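PDB 2AU3: DNA primase from Aquifex aeolicus, which probably synthesises, as a DNA-dependent RNA polymerase, the short RNA primers that DNA polymerase extends during DNA replication. Local coordinates for residues D18-Y23 against P45-S50; E22-E27 against I68-L73; C37-D42 against C61-D66; A140-L145 against R258-G263. One frame throughout, in Å; residues are numbered along the deposited sequence.

Contact 1. Residues D18-Y23 against P45-S50; sequences DVISEY and PSFYVS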
loop_
_atom_site.group_PDB
_atom_site.type_symbol
_atom_site.label_atom_id
_atom_site.label_comp_id
_atom_site.label_asym_id
_atom_site.label_seq_id
_atom_site.Cartn_x
_atom_site.Cartn_y
_atom_site.Cartn_z
ATOM N N ASP A 18 21.187 18.482 5.879
ATOM C CA ASP A 18 21.864 19.738 5.514
ATOM C C ASP A 18 20.932 20.710 4.769
ATOM O O ASP A 18 20.927 21.915 5.065
ATOM C CB ASP A 18 23.125 19.491 4.669
ATOM C CG ASP A 18 24.183 18.673 5.403
ATOM O OD1 ASP A 18 24.326 18.815 6.638
ATOM O OD2 ASP A 18 24.928 17.860 4.817
ATOM N N VAL A 19 20.148 20.223 3.805
ATOM C CA VAL A 19 19.307 21.195 3.071
ATOM C C VAL A 19 18.179 21.815 3.867
ATOM O O VAL A 19 17.993 23.029 3.795
ATOM C CB VAL A 19 18.929 20.845 1.561
ATOM C CG1 VAL A 19 19.385 19.495 1.120
ATOM C CG2 VAL A 19 17.446 21.114 1.233
ATOM N N ILE A 20 17.461 21.020 4.662
ATOM C CA ILE A 20 16.358 21.570 5.429
ATOM C C ILE A 20 16.850 22.463 6.594
ATOM O O ILE A 20 16.184 23.445 6.969
ATOM C CB ILE A 20 15.395 20.437 5.888
ATOM C CG1 ILE A 20 14.869 19.671 4.644
ATOM C CG2 ILE A 20 14.246 21.005 6.729
ATOM C CD1 ILE A 20 13.593 18.804 4.855
ATOM N N SER A 21 18.016 22.139 7.143
ATOM C CA SER A 21 18.589 22.931 8.239
ATOM C C SER A 21 18.931 24.378 7.836
ATOM O O SER A 21 18.942 25.266 8.679
ATOM C CB SER A 21 19.828 22.241 8.826
ATOM O OG SER A 21 20.230 22.882 10.034
ATOM N N GLU A 22 19.211 24.604 6.554
ATOM C CA GLU A 22 19.368 25.955 6.019
ATOM C C GLU A 22 18.097 26.802 6.229
ATOM O O GLU A 22 18.179 28.010 6.463
ATOM C CB GLU A 22 19.699 25.891 4.524
ATOM C CG GLU A 22 20.974 25.110 4.197
ATOM C CD GLU A 22 21.794 25.752 3.088
ATOM O OE1 GLU A 22 21.295 25.882 1.951
ATOM O OE2 GLU A 22 22.955 26.111 3.343
ATOM N N TYR A 23 16.936 26.152 6.155
ATOM C CA TYR A 23 15.643 26.842 6.187
ATOM C C TYR A 23 15.030 26.818 7.569
ATOM O O TYR A 23 14.503 27.832 8.039
ATOM C CB TYR A 23 14.662 26.163 5.249
ATOM C CG TYR A 23 14.973 26.309 3.798
ATOM C CD1 TYR A 23 14.523 27.421 3.081
ATOM C CD2 TYR A 23 15.683 25.327 3.121
ATOM C CE1 TYR A 23 14.785 27.545 1.736
ATOM C CE2 TYR A 23 15.991 25.468 1.784
ATOM C CZ TYR A 23 15.513 26.559 1.095
ATOM O OH TYR A 23 15.788 26.687 -0.227
ATOM N N PRO A 45 5.351 20.864 17.195
ATOM C CA PRO A 45 6.193 20.437 16.073
ATOM C C PRO A 45 5.795 19.038 15.569
ATOM O O PRO A 45 5.843 18.078 16.333
ATOM C CB PRO A 45 7.602 20.442 16.663
ATOM C CG PRO A 45 7.533 21.428 17.785
ATOM C CD PRO A 45 6.152 21.261 18.371
ATOM N N SER A 46 5.380 18.952 14.309
ATOM C CA SER A 46 4.870 17.707 13.731
ATOM C C SER A 46 5.607 17.325 12.449
ATOM O O SER A 46 5.244 16.364 11.780
ATOM C CB SER A 46 3.382 17.849 13.416
ATOM O OG SER A 46 2.682 18.265 14.565
ATOM N N PHE A 47 6.642 18.088 12.130
ATOM C CA PHE A 47 7.368 17.975 10.861
ATOM C C PHE A 47 8.709 17.312 11.118
ATOM O O PHE A 47 9.573 17.883 11.805
ATOM C CB PHE A 47 7.560 19.382 10.279
ATOM C CG PHE A 47 8.252 19.414 8.946
ATOM C CD1 PHE A 47 7.525 19.653 7.784
ATOM C CD2 PHE A 47 9.644 19.271 8.859
ATOM C CE1 PHE A 47 8.165 19.722 6.536
ATOM C CE2 PHE A 47 10.292 19.334 7.626
ATOM C CZ PHE A 47 9.555 19.564 6.457
ATOM N N TYR A 48 8.884 16.108 10.565
ATOM C CA TYR A 48 10.035 15.271 10.865
ATOM C C TYR A 48 10.932 15.075 9.663
ATOM O O TYR A 48 10.464 14.973 8.534
ATOM C CB TYR A 48 9.597 13.910 11.422
ATOM C CG TYR A 48 9.035 13.993 12.825
ATOM C CD1 TYR A 48 9.821 13.703 13.930
ATOM C CD2 TYR A 48 7.712 14.369 13.035
ATOM C CE1 TYR A 48 9.300 13.769 15.216
ATOM C CE2 TYR A 48 7.190 14.446 14.305
ATOM C CZ TYR A 48 7.989 14.151 15.389
ATOM O OH TYR A 48 7.456 14.245 16.642
ATOM N N VAL A 49 12.237 15.041 9.922
ATOM C CA VAL A 49 13.223 14.754 8.905
ATOM C C VAL A 49 13.991 13.517 9.341
ATOM O O VAL A 49 14.531 13.482 10.443
ATOM C CB VAL A 49 14.185 15.951 8.715
ATOM C CG1 VAL A 49 15.234 15.617 7.654
ATOM C CG2 VAL A 49 13.391 17.234 8.333
ATOM N N SER A 50 13.992 12.479 8.504
ATOM C CA SER A 50 14.684 11.247 8.860
ATOM C C SER A 50 15.997 11.195 8.086
ATOM O O SER A 50 15.993 11.156 6.857
ATOM C CB SER A 50 13.805 10.040 8.520
ATOM O OG SER A 50 14.579 8.857 8.419
#
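Ile20 of helix 16-23 meets Val49 and Phe47 of strand 47-50, and the contact is apolar throughout. Ile20 and Val49 reach for each other tip to tip, with Ile20 CD1 lying 3.8 Å from Val49 CG2. The same valine methyl also comes to 4.2 Å from Ile20 CG2, so it meets both methyl groups of the isoleucine. In Val49, CG1 is anti to the backbone N (chi1 179°), which leaves CG2 as the branch that meets the helix. A beta-branched valine suits an extended strand and offers a methyl to the helix.

The second kind of contact is between methyl and ring. Ile20 CD1 also approaches the rim of Phe47, near the plane of the ring, at 4.3 Å from Phe47 CE2. Phe47 and Val49 are two residues apart on the strand, and both send their CB toward the helix, as the alternation of a strand requires.

No hydrogen bond crosses between the segments, since the side chains that meet carry only carbon; the strand's backbone pairs within the sheet, Phe47 with Thr35, Val49 with Tyr33 and Tyr48 with Lys57. Around the contact, Ile20 also packs on Phe70 of helix 67-75, while the Phe47 ring meets Phe56 and touches Cys37 and Pro38 beside the zinc.

Between these two segments helix 16-23 meets the antiparallel sheet of the zinc-binding domain through buried carbon. Such a contact depends on exclusion of water and on close fit, and it carries no directional bond.

Contact 2. Residues E22-E27 against I68-L73; sequences EYLNLE and IKFVSL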
loop_
_atom_site.group_PDB
_atom_site.type_symbol
_atom_site.label_atom_id
_atom_site.label_comp_id
_atom_site.label_asym_id
_atom_site.label_seq_id
_atom_site.Cartn_x
_atom_site.Cartn_y
_atom_site.Cartn_z
ATOM N N GLU A 22 19.211 24.604 6.554
ATOM C CA GLU A 22 19.368 25.955 6.019
ATOM C C GLU A 22 18.097 26.802 6.229
ATOM O O GLU A 22 18.179 28.010 6.463
ATOM C CB GLU A 22 19.699 25.891 4.524
ATOM C CG GLU A 22 20.974 25.110 4.197
ATOM C CD GLU A 22 21.794 25.752 3.088
ATOM O OE1 GLU A 22 21.295 25.882 1.951
ATOM O OE2 GLU A 22 22.955 26.111 3.343
ATOM N N TYR A 23 16.936 26.152 6.155
ATOM C CA TYR A 23 15.643 26.842 6.187
ATOM C C TYR A 23 15.030 26.818 7.569
ATOM O O TYR A 23 14.503 27.832 8.039
ATOM C CB TYR A 23 14.662 26.163 5.249
ATOM C CG TYR A 23 14.973 26.309 3.798
ATOM C CD1 TYR A 23 14.523 27.421 3.081
ATOM C CD2 TYR A 23 15.683 25.327 3.121
ATOM C CE1 TYR A 23 14.785 27.545 1.736
ATOM C CE2 TYR A 23 15.991 25.468 1.784
ATOM C CZ TYR A 23 15.513 26.559 1.095
ATOM O OH TYR A 23 15.788 26.687 -0.227
ATOM N N LEU A 24 15.103 25.659 8.226
ATOM C CA LEU A 24 14.424 25.459 9.505
ATOM C C LEU A 24 15.355 25.195 10.698
ATOM O O LEU A 24 16.476 24.680 10.544
ATOM C CB LEU A 24 13.372 24.336 9.399
ATOM C CG LEU A 24 12.406 24.396 8.201
ATOM C CD1 LEU A 24 11.486 23.168 8.135
ATOM C CD2 LEU A 24 11.602 25.702 8.195
ATOM N N ASN A 25 14.871 25.568 11.882
ATOM C CA ASN A 25 15.506 25.198 13.133
ATOM C C ASN A 25 15.140 23.761 13.486
ATOM O O ASN A 25 14.010 23.482 13.889
ATOM C CB ASN A 25 15.064 26.132 14.268
ATOM C CG ASN A 25 15.126 27.595 13.880
ATOM O OD1 ASN A 25 16.185 28.109 13.542
ATOM N ND2 ASN A 25 13.985 28.277 13.940
ATOM N N LEU A 26 16.097 22.852 13.338
ATOM C CA LEU A 26 15.823 21.442 13.531
ATOM C C LEU A 26 16.337 21.027 14.902
ATOM O O LEU A 26 17.494 21.311 15.252
ATOM C CB LEU A 26 16.461 20.596 12.420
ATOM C CG LEU A 26 15.943 20.768 10.984
ATOM C CD1 LEU A 26 16.722 19.884 10.040
ATOM C CD2 LEU A 26 14.458 20.472 10.881
ATOM N N GLU A 27 15.463 20.402 15.685
ATOM C CA GLU A 27 15.854 19.811 16.960
ATOM C C GLU A 27 16.004 18.310 16.775
ATOM O O GLU A 27 15.150 17.676 16.164
ATOM C CB GLU A 27 14.785 20.052 18.027
ATOM C CG GLU A 27 15.222 19.563 19.413
ATOM C CD GLU A 27 14.071 19.275 20.366
ATOM O OE1 GLU A 27 12.891 19.467 19.975
ATOM O OE2 GLU A 27 14.352 18.854 21.526
ATOM N N ILE A 68 14.900 17.721 -2.547
ATOM C CA ILE A 68 14.554 18.595 -3.658
ATOM C C ILE A 68 13.106 19.077 -3.523
ATOM O O ILE A 68 12.787 20.261 -3.772
ATOM C CB ILE A 68 14.707 17.858 -5.004
ATOM C CG1 ILE A 68 16.188 17.522 -5.269
ATOM C CG2 ILE A 68 14.093 18.719 -6.147
ATOM C CD1 ILE A 68 16.408 16.521 -6.419
ATOM N N LYS A 69 12.229 18.147 -3.165
ATOM C CA LYS A 69 10.819 18.443 -3.016
ATOM C C LYS A 69 10.588 19.466 -1.899
ATOM O O LYS A 69 9.759 20.364 -2.048
ATOM C CB LYS A 69 10.038 17.163 -2.735
ATOM C CG LYS A 69 8.617 17.416 -2.287
ATOM C CD LYS A 69 7.725 16.280 -2.728
ATOM C CE LYS A 69 6.277 16.683 -2.692
ATOM N NZ LYS A 69 5.455 15.536 -2.236
ATOM N N PHE A 70 11.321 19.347 -0.789
ATOM C CA PHE A 70 11.212 20.368 0.258
ATOM C C PHE A 70 11.490 21.773 -0.316
ATOM O O PHE A 70 10.746 22.720 -0.070
ATOM C CB PHE A 70 12.140 20.102 1.453
ATOM C CG PHE A 70 12.087 21.209 2.487
ATOM C CD1 PHE A 70 11.072 21.238 3.451
ATOM C CD2 PHE A 70 12.992 22.264 2.434
ATOM C CE1 PHE A 70 10.989 22.283 4.383
ATOM C CE2 PHE A 70 12.918 23.319 3.375
ATOM C CZ PHE A 70 11.914 23.331 4.330
ATOM N N VAL A 71 12.591 21.906 -1.043
ATOM C CA VAL A 71 12.970 23.208 -1.596
ATOM C C VAL A 71 11.892 23.702 -2.563
ATOM O O VAL A 71 11.490 24.888 -2.515
ATOM C CB VAL A 71 14.382 23.172 -2.259
ATOM C CG1 VAL A 71 14.710 24.517 -2.945
ATOM C CG2 VAL A 71 15.436 22.813 -1.230
ATOM N N SER A 72 11.380 22.783 -3.393
ATOM C CA SER A 72 10.286 23.111 -4.316
ATOM C C SER A 72 9.100 23.719 -3.584
ATOM O O SER A 72 8.480 24.685 -4.068
ATOM C CB SER A 72 9.816 21.856 -5.070
ATOM O OG SER A 72 8.788 22.180 -5.975
ATOM N N LEU A 73 8.763 23.148 -2.434
ATOM C CA LEU A 73 7.609 23.637 -1.685
ATOM C C LEU A 73 7.947 24.931 -0.964
ATOM O O LEU A 73 7.175 25.900 -1.014
ATOM C CB LEU A 73 7.065 22.582 -0.703
ATOM C CG LEU A 73 6.499 21.285 -1.284
ATOM C CD1 LEU A 73 6.312 20.236 -0.154
ATOM C CD2 LEU A 73 5.190 21.536 -1.999
#
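Tyr23 of helix 16-23 runs past Phe70 of helix 67-75 in the opposite direction and crosses Val71 at about a right angle. From the start of the side chain, Tyr23 CB is already against the phenylalanine, 3.8 Å from Phe70 CE2. CG follows at 3.7 Å from the same carbon and lies in the plane of the Phe70 ring. The closest approach comes at Tyr23 CD2, 3.4 Å from Phe70 CE2. Farther out, Tyr23 CE2 is shared, 4.1 Å from both Val71 CG2 and Phe70 CE2, and at the tip Tyr23 OH comes to 3.6 Å from Val71 CG1. The hydroxyl is hydrogen-bonded to Glu75 OE2, one turn further along helix 67-75.

The two rings form an offset edge-to-face pair, the edge of Phe70 turned to the face of Tyr23, with planes at 66°. Phe70 can reach across because its CG is anti to the backbone N (chi1 176°). Leu24 CD1 lies 3.8 Å from Phe70 CZ, so two consecutive residues meet neighbouring atoms of the Phe70 rim.

With an alanine at Tyr23, the edge of Phe70 would probably lose its aromatic partner, and Glu75 would be left without the hydroxyl.

Tyrosine suits a partly exposed seam between two helices: its carbons pair with the buried phenylalanine while its oxygen bonds the carboxylate of Glu75.

Contact 3. Residues C37-D42 against C61-D66; sequences CPFHPD and CGVGGD. With ZN (zinc ion), chain B.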
loop_
_atom_site.group_PDB
_atom_site.type_symbol
_atom_site.label_atom_id
_atom_site.label_comp_id
_atom_site.label_asym_id
_atom_site.label_seq_id
_atom_site.Cartn_x
_atom_site.Cartn_y
_atom_site.Cartn_z
ATOM N N CYS A 37 5.980 22.790 11.316
ATOM C CA CYS A 37 5.789 22.757 9.870
ATOM C C CYS A 37 5.634 24.172 9.271
ATOM O O CYS A 37 4.880 24.987 9.794
ATOM C CB CYS A 37 4.589 21.883 9.519
ATOM S SG CYS A 37 4.341 21.659 7.748
ATOM N N PRO A 38 6.355 24.455 8.184
ATOM C CA PRO A 38 6.254 25.759 7.513
ATOM C C PRO A 38 5.103 25.810 6.495
ATOM O O PRO A 38 4.882 26.860 5.883
ATOM C CB PRO A 38 7.597 25.865 6.773
ATOM C CG PRO A 38 7.942 24.421 6.431
ATOM C CD PRO A 38 7.312 23.560 7.509
ATOM N N PHE A 39 4.405 24.689 6.306
ATOM C CA PHE A 39 3.403 24.580 5.246
ATOM C C PHE A 39 1.958 24.530 5.776
ATOM O O PHE A 39 1.014 24.880 5.060
ATOM C CB PHE A 39 3.693 23.377 4.341
ATOM C CG PHE A 39 5.104 23.336 3.812
ATOM C CD1 PHE A 39 5.621 24.410 3.099
ATOM C CD2 PHE A 39 5.916 22.214 4.023
ATOM C CE1 PHE A 39 6.930 24.392 2.625
ATOM C CE2 PHE A 39 7.226 22.178 3.529
ATOM C CZ PHE A 39 7.730 23.273 2.825
ATOM N N HIS A 40 1.804 24.097 7.026
ATOM C CA HIS A 40 0.526 24.169 7.733
ATOM C C HIS A 40 0.767 24.699 9.151
ATOM O O HIS A 40 1.884 24.632 9.653
ATOM C CB HIS A 40 -0.168 22.796 7.741
ATOM C CG HIS A 40 0.132 21.964 8.964
ATOM N ND1 HIS A 40 1.284 21.217 9.094
ATOM C CD2 HIS A 40 -0.582 21.754 10.096
ATOM C CE1 HIS A 40 1.277 20.601 10.262
ATOM N NE2 HIS A 40 0.154 20.905 10.888
ATOM N N PRO A 41 -0.255 25.253 9.795
ATOM C CA PRO A 41 -0.061 25.835 11.120
ATOM C C PRO A 41 -0.514 24.993 12.310
ATOM O O PRO A 41 -1.684 25.099 12.690
ATOM C CB PRO A 41 -0.922 27.104 11.048
ATOM C CG PRO A 41 -2.027 26.781 10.036
ATOM C CD PRO A 41 -1.604 25.539 9.262
ATOM N N ASP A 42 0.356 24.192 12.925
ATOM C CA ASP A 42 0.016 23.760 14.287
ATOM C C ASP A 42 1.002 23.882 15.458
ATOM O O ASP A 42 2.232 23.786 15.331
ATOM C CB ASP A 42 -0.976 22.568 14.380
ATOM C CG ASP A 42 -0.421 21.250 13.877
ATOM O OD1 ASP A 42 0.756 21.210 13.432
ATOM O OD2 ASP A 42 -1.131 20.208 13.885
ATOM N N CYS A 61 0.049 17.821 8.584
ATOM C CA CYS A 61 -0.690 17.943 7.338
ATOM C C CYS A 61 -0.431 16.810 6.337
ATOM O O CYS A 61 -1.148 16.688 5.357
ATOM C CB CYS A 61 -0.422 19.284 6.674
ATOM S SG CYS A 61 1.286 19.437 6.105
ATOM N N GLY A 62 0.589 15.999 6.575
ATOM C CA GLY A 62 0.850 14.847 5.723
ATOM C C GLY A 62 1.788 15.091 4.559
ATOM O O GLY A 62 2.154 14.153 3.858
ATOM N N VAL A 63 2.157 16.345 4.327
ATOM C CA VAL A 63 3.177 16.665 3.328
ATOM C C VAL A 63 4.475 15.871 3.614
ATOM O O VAL A 63 4.888 15.703 4.764
ATOM C CB VAL A 63 3.447 18.197 3.227
ATOM C CG1 VAL A 63 4.420 18.688 4.288
ATOM C CG2 VAL A 63 3.951 18.558 1.868
ATOM N N GLY A 64 5.080 15.353 2.558
ATOM C CA GLY A 64 6.279 14.548 2.700
ATOM C C GLY A 64 7.034 14.476 1.400
ATOM O O GLY A 64 6.475 14.761 0.341
ATOM N N GLY A 65 8.305 14.106 1.474
ATOM C CA GLY A 65 9.097 13.908 0.277
ATOM C C GLY A 65 10.600 13.996 0.500
ATOM O O GLY A 65 11.084 13.960 1.641
ATOM N N ASP A 66 11.349 14.116 -0.598
ATOM C CA ASP A 66 12.802 14.214 -0.506
ATOM C C ASP A 66 13.256 15.667 -0.354
ATOM O O ASP A 66 12.436 16.593 -0.176
ATOM C CB ASP A 66 13.513 13.489 -1.688
ATOM C CG ASP A 66 13.264 14.166 -3.052
ATOM O OD1 ASP A 66 12.714 15.279 -3.081
ATOM O OD2 ASP A 66 13.585 13.655 -4.158
HETATM ZN ZN ZN B . 2.555 20.270 7.889
#
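The His40 imidazole has the backbone N of Cys61 over one face, 3.4 Å above the plane and displaced toward the rim, while Asp42 OD2 lies in its plane at the edge. The second flat group, Phe39, has Pro38 CG over the centre of one face, and Val63 approaches it obliquely. These rings belong to a zinc ribbon with three cysteines and one histidine, in which the two segments are drawn together by one zinc ion.

His40 binds the zinc through ND1 at 2.0 Å. Cys37 SG and Cys61 SG each lie 2.3 Å from the metal, and Cys58 supplies the remaining ligand. Cys37 SG lies anti to the backbone N (chi1 -175°), which carries the sulfur to the zinc. Cysteine and histidine suit the place because thiolate sulfur and imidazole nitrogen are good donors to zinc. Coordination through ND1 leaves NE2 to Asp42 OD1, a short but bent and therefore weak bond that may help fix the rotation of the ring.

The sulfurs are also met by backbone N-H groups. Phe39 N donates to Cys37 SG at 3.4 Å with a nearly straight angle of 158°; His40 N adds a weak bond to the same sulfur, and Val63 N a weak one to Cys61 SG. These donors probably draw off some of the negative charge on the sulfurs. Gly62 fits between Cys61 and Val63 because its positive phi would jam a side chain against the preceding carbonyl.

Beyond the metal the segments meet again through carbon: Phe39 and Val63 cross at about a right angle, Phe39 CD2 lying 3.8 Å from Val63 CG1.

Contact 4. Residues A140-L145 against R258-G263; sequences ARKFDL and RLFSEG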
loop_
_atom_site.group_PDB
_atom_site.type_symbol
_atom_site.label_atom_id
_atom_site.label_comp_id
_atom_site.label_asym_id
_atom_site.label_seq_id
_atom_site.Cartn_x
_atom_site.Cartn_y
_atom_site.Cartn_z
ATOM N N ALA A 140 -5.055 8.666 7.401
ATOM C CA ALA A 140 -5.375 9.319 6.131
ATOM C C ALA A 140 -4.157 10.112 5.620
ATOM O O ALA A 140 -3.839 10.071 4.426
ATOM C CB ALA A 140 -6.622 10.243 6.277
ATOM N N ARG A 141 -3.477 10.809 6.534
ATOM C CA ARG A 141 -2.271 11.565 6.213
ATOM C C ARG A 141 -1.039 10.707 5.912
ATOM O O ARG A 141 -0.293 11.004 4.963
ATOM C CB ARG A 141 -1.938 12.519 7.341
ATOM C CG ARG A 141 -2.937 13.672 7.440
ATOM C CD ARG A 141 -2.550 14.716 8.455
ATOM N NE ARG A 141 -2.485 14.188 9.816
ATOM C CZ ARG A 141 -3.417 14.381 10.761
ATOM N NH1 ARG A 141 -4.530 15.073 10.496
ATOM N NH2 ARG A 141 -3.239 13.859 11.966
ATOM N N LYS A 142 -0.831 9.654 6.716
ATOM C CA LYS A 142 0.266 8.719 6.463
ATOM C C LYS A 142 0.199 8.124 5.068
ATOM O O LYS A 142 1.238 7.990 4.389
ATOM C CB LYS A 142 0.284 7.580 7.479
ATOM C CG LYS A 142 1.417 6.571 7.226
ATOM C CD LYS A 142 1.363 5.473 8.275
ATOM C CE LYS A 142 2.500 4.482 8.101
ATOM N NZ LYS A 142 3.853 5.088 8.165
ATOM N N PHE A 143 -1.013 7.725 4.679
ATOM C CA PHE A 143 -1.255 7.052 3.410
ATOM C C PHE A 143 -1.527 8.011 2.248
ATOM O O PHE A 143 -1.753 7.565 1.123
ATOM C CB PHE A 143 -2.393 6.026 3.534
ATOM C CG PHE A 143 -1.949 4.716 4.138
ATOM C CD1 PHE A 143 -1.578 3.634 3.321
ATOM C CD2 PHE A 143 -1.834 4.584 5.495
ATOM C CE1 PHE A 143 -1.141 2.413 3.889
ATOM C CE2 PHE A 143 -1.398 3.367 6.067
ATOM C CZ PHE A 143 -1.059 2.268 5.225
ATOM N N ASP A 144 -1.475 9.315 2.527
ATOM C CA ASP A 144 -1.560 10.340 1.481
ATOM C C ASP A 144 -2.923 10.308 0.749
ATOM O O ASP A 144 -3.020 10.608 -0.438
ATOM C CB ASP A 144 -0.362 10.245 0.498
ATOM C CG ASP A 144 0.966 10.555 1.171
ATOM O OD1 ASP A 144 1.943 9.805 0.970
ATOM O OD2 ASP A 144 1.126 11.529 1.950
ATOM N N LEU A 145 -3.975 9.998 1.494
ATOM C CA LEU A 145 -5.324 10.022 0.943
ATOM C C LEU A 145 -5.648 11.359 0.353
ATOM O O LEU A 145 -5.245 12.435 0.892
ATOM C CB LEU A 145 -6.367 9.639 1.981
ATOM C CG LEU A 145 -6.198 8.256 2.611
ATOM C CD1 LEU A 145 -7.536 7.848 3.143
ATOM C CD2 LEU A 145 -5.650 7.195 1.696
ATOM N N ARG A 258 -8.453 0.653 7.834
ATOM C CA ARG A 258 -9.130 0.456 9.106
ATOM C C ARG A 258 -8.252 -0.242 10.125
ATOM O O ARG A 258 -8.180 0.196 11.261
ATOM C CB ARG A 258 -10.415 -0.365 8.921
ATOM C CG ARG A 258 -11.576 0.446 8.382
ATOM C CD ARG A 258 -12.106 1.488 9.365
ATOM N NE ARG A 258 -12.916 0.833 10.384
ATOM C CZ ARG A 258 -12.716 0.930 11.693
ATOM N NH1 ARG A 258 -11.743 1.667 12.186
ATOM N NH2 ARG A 258 -13.505 0.287 12.517
ATOM N N LEU A 259 -7.627 -1.356 9.741
ATOM C CA LEU A 259 -6.725 -2.058 10.675
ATOM C C LEU A 259 -5.572 -1.147 11.119
ATOM O O LEU A 259 -5.253 -1.039 12.322
ATOM C CB LEU A 259 -6.217 -3.373 10.047
ATOM C CG LEU A 259 -6.944 -4.670 10.459
ATOM C CD1 LEU A 259 -8.392 -4.688 9.976
ATOM C CD2 LEU A 259 -6.177 -5.877 9.876
ATOM N N PHE A 260 -4.985 -0.421 10.158
ATOM C CA PHE A 260 -3.927 0.568 10.469
ATOM C C PHE A 260 -4.456 1.677 11.405
ATOM O O PHE A 260 -3.739 2.128 12.299
ATOM C CB PHE A 260 -3.419 1.236 9.197
ATOM C CG PHE A 260 -2.002 0.958 8.897
ATOM C CD1 PHE A 260 -1.661 -0.139 8.117
ATOM C CD2 PHE A 260 -1.005 1.767 9.395
ATOM C CE1 PHE A 260 -0.330 -0.403 7.854
ATOM C CE2 PHE A 260 0.321 1.509 9.120
ATOM C CZ PHE A 260 0.647 0.423 8.341
ATOM N N SER A 261 -5.690 2.115 11.189
ATOM C CA SER A 261 -6.353 3.064 12.099
ATOM C C SER A 261 -6.431 2.531 13.518
ATOM O O SER A 261 -6.469 3.297 14.481
ATOM C CB SER A 261 -7.752 3.423 11.586
ATOM O OG SER A 261 -7.675 4.153 10.362
ATOM N N GLU A 262 -6.446 1.212 13.662
ATOM C CA GLU A 262 -6.589 0.617 14.979
ATOM C C GLU A 262 -5.243 0.132 15.510
ATOM O O GLU A 262 -5.188 -0.606 16.491
ATOM C CB GLU A 262 -7.600 -0.541 14.917
ATOM C CG GLU A 262 -8.998 -0.148 14.425
ATOM C CD GLU A 262 -9.742 0.802 15.361
ATOM O OE1 GLU A 262 -9.343 0.915 16.533
ATOM O OE2 GLU A 262 -10.731 1.450 14.912
ATOM N N GLY A 263 -4.155 0.549 14.859
ATOM C CA GLY A 263 -2.810 0.172 15.274
ATOM C C GLY A 263 -2.366 -1.251 14.891
ATOM O O GLY A 263 -1.441 -1.803 15.477
#
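Phe143 drives its edge into the face of Phe260, a T-shaped pair that joins the N-terminal part of the catalytic core to the Toprim fold. The planes stand at 81°, and Phe143 CZ sits over the centre of the Phe260 ring, 3.7 Å above it. Phe143 CE2 lies 3.7 Å from Phe260 CD2, so two neighbouring rim atoms rest on the face.

Phe260 adopts an uncommon first torsion off the staggered positions (chi1 -116°), and this turn presents its face to Phe143. Lys142, the last residue of helix 137-142, comes over with an outstretched chain that bends only at its last torsion (chi4 58°), setting CE 3.8 Å from Phe260 CE2. A long aliphatic chain suits the place, its methylenes packing obliquely on the ring. Glu236 of helix 234-244 touches all three side chains.

A serine in place of Phe260 would probably leave the edge of Phe143 without its aromatic face and open a gap beside the Lys142 methylenes.

Both helices end in Schellman motifs. Asp144 has positive phi in the first, where Leu145 N bonds Ala140 O; in the second, Gly263 takes that backbone readily, and its N bonds Phe260 O at 3.0 Å.

While its NE pairs with Asp330, Arg258 NH1 forms a salt bridge to OE2 of Glu262, just past helix 253-261, at 2.9 Å, meeting the oxygen's anti lone pair near the guanidinium plane.

Overall arrangement
Contacts 1, 2 and 3 form one continuous body in the zinc-binding domain. Contacts 1 and 2 both use helix 16-23, their centres about 5 Å apart, and the core runs on through Phe47 CZ, 3.7 Å from Phe70 CE1. Contact 3 joins it from the metal side: Phe39 CZ lies 3.7 Å from Phe70 CE1, and Phe47 CD1 is 3.8 Å from Cys37 SG, a zinc ligand. Contact 4 lies in the polymerase core, its centre about 17 Å from that of contact 3. The two still touch, Arg141 CD packing 3.7 Å from Cys61 C, so the zinc ribbon rests on the catalytic domain. All four lie away from the predicted magnesium-binding residues Glu251, Asp295 and Asp297.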